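Local coordinates for protein minor fimbrium subunit Mfa5 (Porphyromonas gingivalis ATCC 33277, PDB 6TO1) that serves as an accessory subunit of the minor (Mfa1) fimbriae, pili that mediate biofilm formation and adhesion to host cells and other oral bacteria, at residues A[530-535]-A[579-584]; A[535-540]-A[562-567]. All coordinates share one frame; numbering follows the deposited sequence.

Interaction 1: A[530-535]-A[579-584]; sequences YGVIKR and PKWIKL
Ile-533 and Ile-582 meet through their delta methyls, CD1 to CD1 at 3.7 Å, with Tyr-594 and Ile-628 packed against both side chains. On the face that carries Tyr-530, the CB atoms of Tyr-530 and Trp-581 approach to 3.9 Å and the two side chains cross at about a right angle. Val-532 lies beside the indole instead, pointing the same way, and its CG1 stands 4.0 Å from CE3 of Trp-581. CG of Tyr-530 is turned anti to its own carbonyl carbon (chi1 -60°), which carries the ring along the backbone of Lys-583, CD1 lying 3.5 Å from CA of that lysine. Between these side chains the backbones form one antiparallel hydrogen-bonded pair: Gly-531 N gives to Ile-582 O, and Ile-582 N returns a 2.7 Å bond to Gly-531 O, nearly straight at 171°. Beyond it the chains separate. At the outer edge Tyr-530 OH shares a water, in the ring plane, and the same water accepts a weak bond from Lys-583 NZ. The chemistry implies a short two-bond pairing flanked by apolar side chains, giving way to a water that accepts from Ile-533 N and can donate to Lys-580 O.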
ATOM      1  N   TYR A 530      30.002  28.584   8.496  1.00 24.16           N
ATOM      2  CA  TYR A 530      30.466  29.973   8.538  1.00 26.19           C
ATOM      3  C   TYR A 530      30.106  30.656   9.846  1.00 30.58           C
ATOM      4  O   TYR A 530      28.977  30.554  10.323  1.00 23.59           O
ATOM      5  CB  TYR A 530      29.861  30.803   7.372  1.00 22.68           C
ATOM      6  CG  TYR A 530      30.257  30.231   6.036  1.00 25.86           C
ATOM      7  CD1 TYR A 530      31.408  30.655   5.381  1.00 30.56           C
ATOM      8  CD2 TYR A 530      29.521  29.193   5.463  1.00 24.22           C
ATOM      9  CE1 TYR A 530      31.797  30.080   4.191  1.00 31.02           C
ATOM     10  CE2 TYR A 530      29.899  28.623   4.285  1.00 28.87           C
ATOM     11  CZ  TYR A 530      31.028  29.063   3.646  1.00 38.19           C
ATOM     12  OH  TYR A 530      31.390  28.482   2.461  1.00 35.68           O
ATOM     13  N   GLY A 531      31.056  31.413  10.397  1.00 22.00           N
ATOM     14  CA  GLY A 531      30.814  32.214  11.572  1.00 22.16           C
ATOM     15  C   GLY A 531      30.968  33.697  11.272  1.00 24.85           C
ATOM     16  O   GLY A 531      31.122  34.109  10.116  1.00 23.38           O
ATOM     17  N   VAL A 532      30.862  34.490  12.338  1.00 21.40           N
ATOM     18  CA  VAL A 532      31.022  35.935  12.244  1.00 25.36           C
ATOM     19  C   VAL A 532      31.864  36.432  13.404  1.00 27.88           C
ATOM     20  O   VAL A 532      31.976  35.789  14.447  1.00 24.25           O
ATOM     21  CB  VAL A 532      29.680  36.684  12.245  1.00 21.24           C
ATOM     22  CG1 VAL A 532      28.832  36.285  11.060  1.00 25.47           C
ATOM     23  CG2 VAL A 532      28.926  36.461  13.555  1.00 24.36           C
ATOM     24  N   ILE A 533      32.457  37.614  13.214  1.00 27.26           N
ATOM     25  CA  ILE A 533      33.132  38.331  14.286  1.00 25.22           C
ATOM     26  C   ILE A 533      32.597  39.748  14.276  1.00 29.74           C
ATOM     27  O   ILE A 533      32.735  40.462  13.275  1.00 24.32           O
ATOM     28  CB  ILE A 533      34.664  38.295  14.140  1.00 28.15           C
ATOM     29  CG1 ILE A 533      35.138  36.874  14.431  1.00 24.00           C
ATOM     30  CG2 ILE A 533      35.338  39.298  15.097  1.00 26.43           C
ATOM     31  CD1 ILE A 533      36.604  36.568  14.116  1.00 23.27           C
ATOM     32  N   LYS A 534      31.909  40.117  15.344  1.00 22.79           N
ATOM     33  CA  LYS A 534      31.349  41.438  15.494  1.00 22.26           C
ATOM     34  C   LYS A 534      32.360  42.294  16.257  1.00 20.39           C
ATOM     35  O   LYS A 534      33.001  41.813  17.195  1.00 23.32           O
ATOM     36  CB  LYS A 534      30.040  41.383  16.260  1.00 27.86           C
ATOM     37  CG  LYS A 534      28.973  40.552  15.570  1.00 31.95           C
ATOM     38  CD  LYS A 534      27.642  40.715  16.264  1.00 34.96           C
ATOM     39  CE  LYS A 534      27.184  39.425  16.939  1.00 43.74           C
ATOM     40  NZ  LYS A 534      25.745  39.540  17.372  1.00 44.46           N
ATOM     41  N   ARG A 535      32.509  43.542  15.825  1.00 24.47           N
ATOM     42  CA  ARG A 535      33.341  44.530  16.509  1.00 25.17           C
ATOM     43  C   ARG A 535      32.431  45.587  17.115  1.00 21.48           C
ATOM     44  O   ARG A 535      31.581  46.156  16.420  1.00 28.92           O
ATOM     45  CB  ARG A 535      34.332  45.146  15.521  1.00 23.95           C
ATOM     46  CG  ARG A 535      35.297  44.114  14.961  1.00 19.82           C
ATOM     47  CD  ARG A 535      36.388  44.768  14.100  1.00 24.31           C
ATOM     48  NE  ARG A 535      35.862  45.146  12.791  1.00 23.11           N
ATOM     49  CZ  ARG A 535      36.610  45.419  11.730  1.00 28.00           C
ATOM     50  NH1 ARG A 535      37.937  45.398  11.819  1.00 28.72           N
ATOM     51  NH2 ARG A 535      36.031  45.709  10.577  1.00 31.64           N
ATOM     52  N   PRO A 579      29.509  39.919   3.252  1.00 40.03           N
ATOM     53  CA  PRO A 579      30.375  40.859   3.966  1.00 46.95           C
ATOM     54  C   PRO A 579      30.964  40.364   5.287  1.00 49.92           C
ATOM     55  O   PRO A 579      31.885  40.990   5.806  1.00 40.30           O
ATOM     56  CB  PRO A 579      29.427  42.035   4.240  1.00 42.60           C
ATOM     57  CG  PRO A 579      28.097  41.378   4.426  1.00 41.53           C
ATOM     58  CD  PRO A 579      28.088  40.127   3.573  1.00 35.43           C
ATOM     59  N   LYS A 580      30.461  39.246   5.817  1.00 31.76           N
ATOM     60  CA  LYS A 580      30.730  38.904   7.203  1.00 28.34           C
ATOM     61  C   LYS A 580      30.963  37.431   7.500  1.00 30.95           C
ATOM     62  O   LYS A 580      31.296  37.115   8.649  1.00 24.14           O
ATOM     63  CB  LYS A 580      29.558  39.399   8.072  1.00 26.39           C
ATOM     64  CG  LYS A 580      28.222  38.732   7.726  1.00 30.47           C
ATOM     65  CD  LYS A 580      27.049  39.577   8.155  1.00 43.02           C
ATOM     66  CE  LYS A 580      26.005  38.766   8.885  1.00 45.54           C
ATOM     67  NZ  LYS A 580      24.761  39.558   9.069  1.00 45.18           N
ATOM     68  N   TRP A 581      30.872  36.531   6.515  1.00 28.97           N
ATOM     69  CA  TRP A 581      30.836  35.094   6.803  1.00 25.71           C
ATOM     70  C   TRP A 581      32.226  34.469   6.738  1.00 25.54           C
ATOM     71  O   TRP A 581      32.815  34.310   5.663  1.00 29.78           O
ATOM     72  CB  TRP A 581      29.858  34.393   5.854  1.00 26.82           C
ATOM     73  CG  TRP A 581      28.504  34.973   5.855  1.00 22.33           C
ATOM     74  CD1 TRP A 581      27.956  35.779   4.906  1.00 24.38           C
ATOM     75  CD2 TRP A 581      27.487  34.778   6.843  1.00 23.68           C
ATOM     76  NE1 TRP A 581      26.676  36.120   5.254  1.00 29.41           N
ATOM     77  CE2 TRP A 581      26.369  35.519   6.445  1.00 23.08           C
ATOM     78  CE3 TRP A 581      27.431  34.068   8.045  1.00 27.35           C
ATOM     79  CZ2 TRP A 581      25.190  35.552   7.189  1.00 23.59           C
ATOM     80  CZ3 TRP A 581      26.258  34.116   8.790  1.00 24.12           C
ATOM     81  CH2 TRP A 581      25.163  34.840   8.363  1.00 28.24           C
ATOM     82  N   ILE A 582      32.741  34.086   7.900  1.00 23.38           N
ATOM     83  CA  ILE A 582      34.079  33.518   8.033  1.00 27.07           C
ATOM     84  C   ILE A 582      33.965  32.004   7.954  1.00 34.14           C
ATOM     85  O   ILE A 582      33.319  31.378   8.804  1.00 27.88           O
ATOM     86  CB  ILE A 582      34.738  33.955   9.352  1.00 25.73           C
ATOM     87  CG1 ILE A 582      34.753  35.485   9.419  1.00 24.89           C
ATOM     88  CG2 ILE A 582      36.074  33.319   9.507  1.00 26.16           C
ATOM     89  CD1 ILE A 582      35.112  36.042  10.787  1.00 23.93           C
ATOM     90  N   LYS A 583      34.609  31.421   6.949  1.00 28.80           N
ATOM     91  CA  LYS A 583      34.569  29.980   6.761  1.00 37.44           C
ATOM     92  C   LYS A 583      35.180  29.254   7.949  1.00 35.26           C
ATOM     93  O   LYS A 583      36.293  29.566   8.387  1.00 34.12           O
ATOM     94  CB  LYS A 583      35.319  29.608   5.486  1.00 38.06           C
ATOM     95  CG  LYS A 583      35.273  28.114   5.139  1.00 41.96           C
ATOM     96  CD  LYS A 583      35.429  27.919   3.632  1.00 45.86           C
ATOM     97  CE  LYS A 583      35.170  26.465   3.216  1.00 57.18           C
ATOM     98  NZ  LYS A 583      34.949  26.363   1.745  1.00 65.84           N
ATOM     99  N   LEU A 584      34.459  28.248   8.443  1.00 28.17           N
ATOM    100  CA  LEU A 584      34.834  27.518   9.637  1.00 24.46           C
ATOM    101  C   LEU A 584      35.456  26.177   9.284  1.00 27.43           C
ATOM    102  O   LEU A 584      35.164  25.598   8.232  1.00 33.94           O
ATOM    103  CB  LEU A 584      33.612  27.286  10.526  1.00 25.78           C
ATOM    104  CG  LEU A 584      32.937  28.522  11.088  1.00 29.28           C
ATOM    105  CD1 LEU A 584      31.686  28.192  11.871  1.00 28.53           C
ATOM    106  CD2 LEU A 584      33.946  29.322  11.959  1.00 33.37           C
TER
HETATM  107  O   HOH W   1      33.544  29.263   1.074  1.00 45.18           O
HETATM  108  O   HOH W   2      32.301  38.585  10.576  1.00 24.73           O

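Interaction 2: A[535-540]-A[562-567]; sequences RHYVLV and VLQSQD
Arg-535 and Asp-567 are joined three times, twice through the backbone and once through a salt bridge. Arg-535 N reaches Asp-567 O over 2.8 Å at 176°, and Asp-567 N returns a longer bond to Arg-535 O. In the salt bridge NE of Arg-535 lies 2.8 Å from OD1 of Asp-567, on the syn side but 30° out of the carboxylate plane; the arginine's NH1 bonds Pro-597 O. Asp-567 holds CG between its backbone N and carbonyl carbon, bringing the carboxylate back over the neighbouring strand.

Further along, Leu-563 N bonds Tyr-537 O at 2.8 Å. Between these bonds a water accepts from Tyr-537 N and donates to Gln-564 O, spanning the two backbones.

The aromatic contacts are of two kinds. NE2 of Gln-564 sits 3.3 Å above the centre of the Tyr-537 ring, the amide plane turned well away from the ring plane, while the same nitrogen bonds Asn-600 OD1. CG of Gln-566 makes an off-centre CH-pi contact with His-536, 4.2 Å from the ring centroid.

Apolar packing closes the far end, where Leu-563 CD1 lies 4.0 Å from Leu-539 CB. Strands 535-539 and 565-567 run antiparallel, their axes 154° apart; the weakly bonded 562-563 precedes a corner at Gln-564. This is antiparallel pairing in a mixed beta-sheet, where 530-539 also pairs parallel with 634-643.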
ATOM      1  N   ARG A 535      32.509  43.542  15.825  1.00 24.47           N
ATOM      2  CA  ARG A 535      33.341  44.530  16.509  1.00 25.17           C
ATOM      3  C   ARG A 535      32.431  45.587  17.115  1.00 21.48           C
ATOM      4  O   ARG A 535      31.581  46.156  16.420  1.00 28.92           O
ATOM      5  CB  ARG A 535      34.332  45.146  15.521  1.00 23.95           C
ATOM      6  CG  ARG A 535      35.297  44.114  14.961  1.00 19.82           C
ATOM      7  CD  ARG A 535      36.388  44.768  14.100  1.00 24.31           C
ATOM      8  NE  ARG A 535      35.862  45.146  12.791  1.00 23.11           N
ATOM      9  CZ  ARG A 535      36.610  45.419  11.730  1.00 28.00           C
ATOM     10  NH1 ARG A 535      37.937  45.398  11.819  1.00 28.72           N
ATOM     11  NH2 ARG A 535      36.031  45.709  10.577  1.00 31.64           N
ATOM     12  N   HIS A 536      32.572  45.809  18.418  1.00 22.64           N
ATOM     13  CA  HIS A 536      31.781  46.788  19.141  1.00 20.04           C
ATOM     14  C   HIS A 536      32.705  47.903  19.631  1.00 18.45           C
ATOM     15  O   HIS A 536      33.881  47.662  19.911  1.00 22.07           O
ATOM     16  CB  HIS A 536      31.081  46.175  20.347  1.00 23.72           C
ATOM     17  CG  HIS A 536      30.319  44.923  20.041  1.00 28.47           C
ATOM     18  ND1 HIS A 536      28.966  44.926  19.768  1.00 29.51           N
ATOM     19  CD2 HIS A 536      30.718  43.629  19.985  1.00 29.36           C
ATOM     20  CE1 HIS A 536      28.561  43.681  19.557  1.00 28.99           C
ATOM     21  NE2 HIS A 536      29.608  42.876  19.668  1.00 23.23           N
ATOM     22  N   TYR A 537      32.156  49.107  19.732  1.00 23.41           N
ATOM     23  CA  TYR A 537      32.919  50.322  20.038  1.00 23.51           C
ATOM     24  C   TYR A 537      32.229  51.026  21.198  1.00 23.33           C
ATOM     25  O   TYR A 537      31.196  51.680  21.020  1.00 25.45           O
ATOM     26  CB  TYR A 537      33.009  51.201  18.798  1.00 19.54           C
ATOM     27  CG  TYR A 537      33.581  50.460  17.608  1.00 18.98           C
ATOM     28  CD1 TYR A 537      34.942  50.393  17.407  1.00 21.66           C
ATOM     29  CD2 TYR A 537      32.745  49.745  16.715  1.00 23.65           C
ATOM     30  CE1 TYR A 537      35.477  49.699  16.377  1.00 22.74           C
ATOM     31  CE2 TYR A 537      33.281  49.061  15.649  1.00 23.80           C
ATOM     32  CZ  TYR A 537      34.649  49.037  15.483  1.00 25.57           C
ATOM     33  OH  TYR A 537      35.252  48.354  14.452  1.00 24.39           O
ATOM     34  N   VAL A 538      32.797  50.879  22.393  1.00 22.23           N
ATOM     35  CA  VAL A 538      32.100  51.248  23.613  1.00 24.79           C
ATOM     36  C   VAL A 538      32.927  52.181  24.491  1.00 24.27           C
ATOM     37  O   VAL A 538      34.151  52.257  24.397  1.00 23.13           O
ATOM     38  CB  VAL A 538      31.687  49.989  24.425  1.00 25.61           C
ATOM     39  CG1 VAL A 538      30.720  49.110  23.589  1.00 27.51           C
ATOM     40  CG2 VAL A 538      32.891  49.199  24.855  1.00 30.93           C
ATOM     41  N   LEU A 539      32.228  52.810  25.422  1.00 22.88           N
ATOM     42  CA  LEU A 539      32.737  53.896  26.240  1.00 25.17           C
ATOM     43  C   LEU A 539      33.211  53.385  27.591  1.00 35.27           C
ATOM     44  O   LEU A 539      32.514  52.603  28.244  1.00 30.60           O
ATOM     45  CB  LEU A 539      31.635  54.942  26.431  1.00 27.70           C
ATOM     46  CG  LEU A 539      31.933  56.183  27.287  1.00 28.52           C
ATOM     47  CD1 LEU A 539      33.032  56.961  26.578  1.00 26.47           C
ATOM     48  CD2 LEU A 539      30.718  57.053  27.517  1.00 30.29           C
ATOM     49  N   VAL A 540      34.410  53.809  27.993  1.00 25.33           N
ATOM     50  CA  VAL A 540      34.875  53.623  29.362  1.00 27.88           C
ATOM     51  C   VAL A 540      35.210  54.991  29.941  1.00 33.19           C
ATOM     52  O   VAL A 540      35.426  55.977  29.222  1.00 28.63           O
ATOM     53  CB  VAL A 540      36.089  52.688  29.482  1.00 28.11           C
ATOM     54  CG1 VAL A 540      35.748  51.289  28.997  1.00 25.51           C
ATOM     55  CG2 VAL A 540      37.287  53.268  28.713  1.00 27.10           C
ATOM     56  N   VAL A 562      27.402  52.633  23.565  1.00 30.17           N
ATOM     57  CA  VAL A 562      27.890  52.381  22.214  1.00 34.21           C
ATOM     58  C   VAL A 562      28.198  53.712  21.537  1.00 34.00           C
ATOM     59  O   VAL A 562      27.323  54.578  21.423  1.00 32.34           O
ATOM     60  CB  VAL A 562      26.866  51.574  21.395  1.00 27.10           C
ATOM     61  CG1 VAL A 562      27.356  51.424  19.975  1.00 29.76           C
ATOM     62  CG2 VAL A 562      26.650  50.238  22.031  1.00 30.99           C
ATOM     63  N   LEU A 563      29.442  53.864  21.059  1.00 28.02           N
ATOM     64  CA  LEU A 563      29.894  55.118  20.463  1.00 30.72           C
ATOM     65  C   LEU A 563      29.820  55.139  18.946  1.00 28.34           C
ATOM     66  O   LEU A 563      29.803  56.221  18.351  1.00 26.24           O
ATOM     67  CB  LEU A 563      31.353  55.395  20.858  1.00 22.99           C
ATOM     68  CG  LEU A 563      31.583  55.682  22.336  1.00 23.23           C
ATOM     69  CD1 LEU A 563      33.060  55.510  22.710  1.00 28.25           C
ATOM     70  CD2 LEU A 563      31.099  57.093  22.639  1.00 26.51           C
ATOM     71  N   GLN A 564      29.815  53.976  18.319  1.00 28.01           N
ATOM     72  CA  GLN A 564      29.945  53.827  16.883  1.00 27.89           C
ATOM     73  C   GLN A 564      29.257  52.518  16.521  1.00 27.35           C
ATOM     74  O   GLN A 564      29.351  51.543  17.272  1.00 26.22           O
ATOM     75  CB  GLN A 564      31.413  53.814  16.504  1.00 27.92           C
ATOM     76  CG  GLN A 564      31.708  53.503  15.090  1.00 43.23           C
ATOM     77  CD  GLN A 564      33.171  53.698  14.803  1.00 33.94           C
ATOM     78  OE1 GLN A 564      33.615  54.807  14.535  1.00 36.05           O
ATOM     79  NE2 GLN A 564      33.933  52.626  14.864  1.00 36.32           N
ATOM     80  N   SER A 565      28.581  52.489  15.372  1.00 28.15           N
ATOM     81  CA  SER A 565      27.831  51.295  14.991  1.00 28.55           C
ATOM     82  C   SER A 565      28.711  50.052  14.983  1.00 21.14           C
ATOM     83  O   SER A 565      29.836  50.053  14.469  1.00 26.00           O
ATOM     84  CB  SER A 565      27.216  51.482  13.601  1.00 32.45           C
ATOM     85  OG  SER A 565      26.280  52.540  13.599  1.00 38.30           O
ATOM     86  N   GLN A 566      28.181  48.968  15.540  1.00 25.54           N
ATOM     87  CA  GLN A 566      28.852  47.684  15.428  1.00 26.94           C
ATOM     88  C   GLN A 566      29.090  47.358  13.959  1.00 27.90           C
ATOM     89  O   GLN A 566      28.311  47.746  13.087  1.00 32.48           O
ATOM     90  CB  GLN A 566      28.008  46.612  16.117  1.00 33.01           C
ATOM     91  CG  GLN A 566      28.513  45.212  15.950  1.00 33.37           C
ATOM     92  CD  GLN A 566      27.594  44.386  15.070  1.00 45.37           C
ATOM     93  OE1 GLN A 566      26.400  44.254  15.340  1.00 48.79           O
ATOM     94  NE2 GLN A 566      28.149  43.828  14.009  1.00 43.20           N
ATOM     95  N   ASP A 567      30.216  46.706  13.671  1.00 26.69           N
ATOM     96  CA  ASP A 567      30.492  46.246  12.316  1.00 31.30           C
ATOM     97  C   ASP A 567      31.057  44.831  12.384  1.00 36.83           C
ATOM     98  O   ASP A 567      31.275  44.276  13.464  1.00 31.90           O
ATOM     99  CB  ASP A 567      31.426  47.199  11.543  1.00 24.69           C
ATOM    100  CG  ASP A 567      32.821  47.348  12.166  1.00 40.83           C
ATOM    101  OD1 ASP A 567      33.336  46.411  12.782  1.00 36.82           O
ATOM    102  OD2 ASP A 567      33.429  48.420  12.003  1.00 37.09           O
TER
HETATM  103  O   HOH W   3      29.568  49.036  18.546  1.00 24.29           O

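Overall arrangement
Interactions 1 and 2 occupy successive parts of the same strand, 530-539, share Arg-535, and have centres about 18 Å apart. Strands 565-568 and 582-583 follow one another in the chain, and each pairs antiparallel with strand 530-539, whereas strand 634-643 runs parallel to it. The two contacts touch directly where Lys-534 CG comes within 3.7 Å of Gln-566 NE2. Phe-568, just past 562-567, packs on Val-532 and Lys-580, tying the two pairings together. Their centres lie about 49 Å and 63 Å from the centre of the elongated chain, in a different sheet from that of 126-133; the magnesium-binding Ser-135, Ser-137 and Thr-207 take no part in either contact.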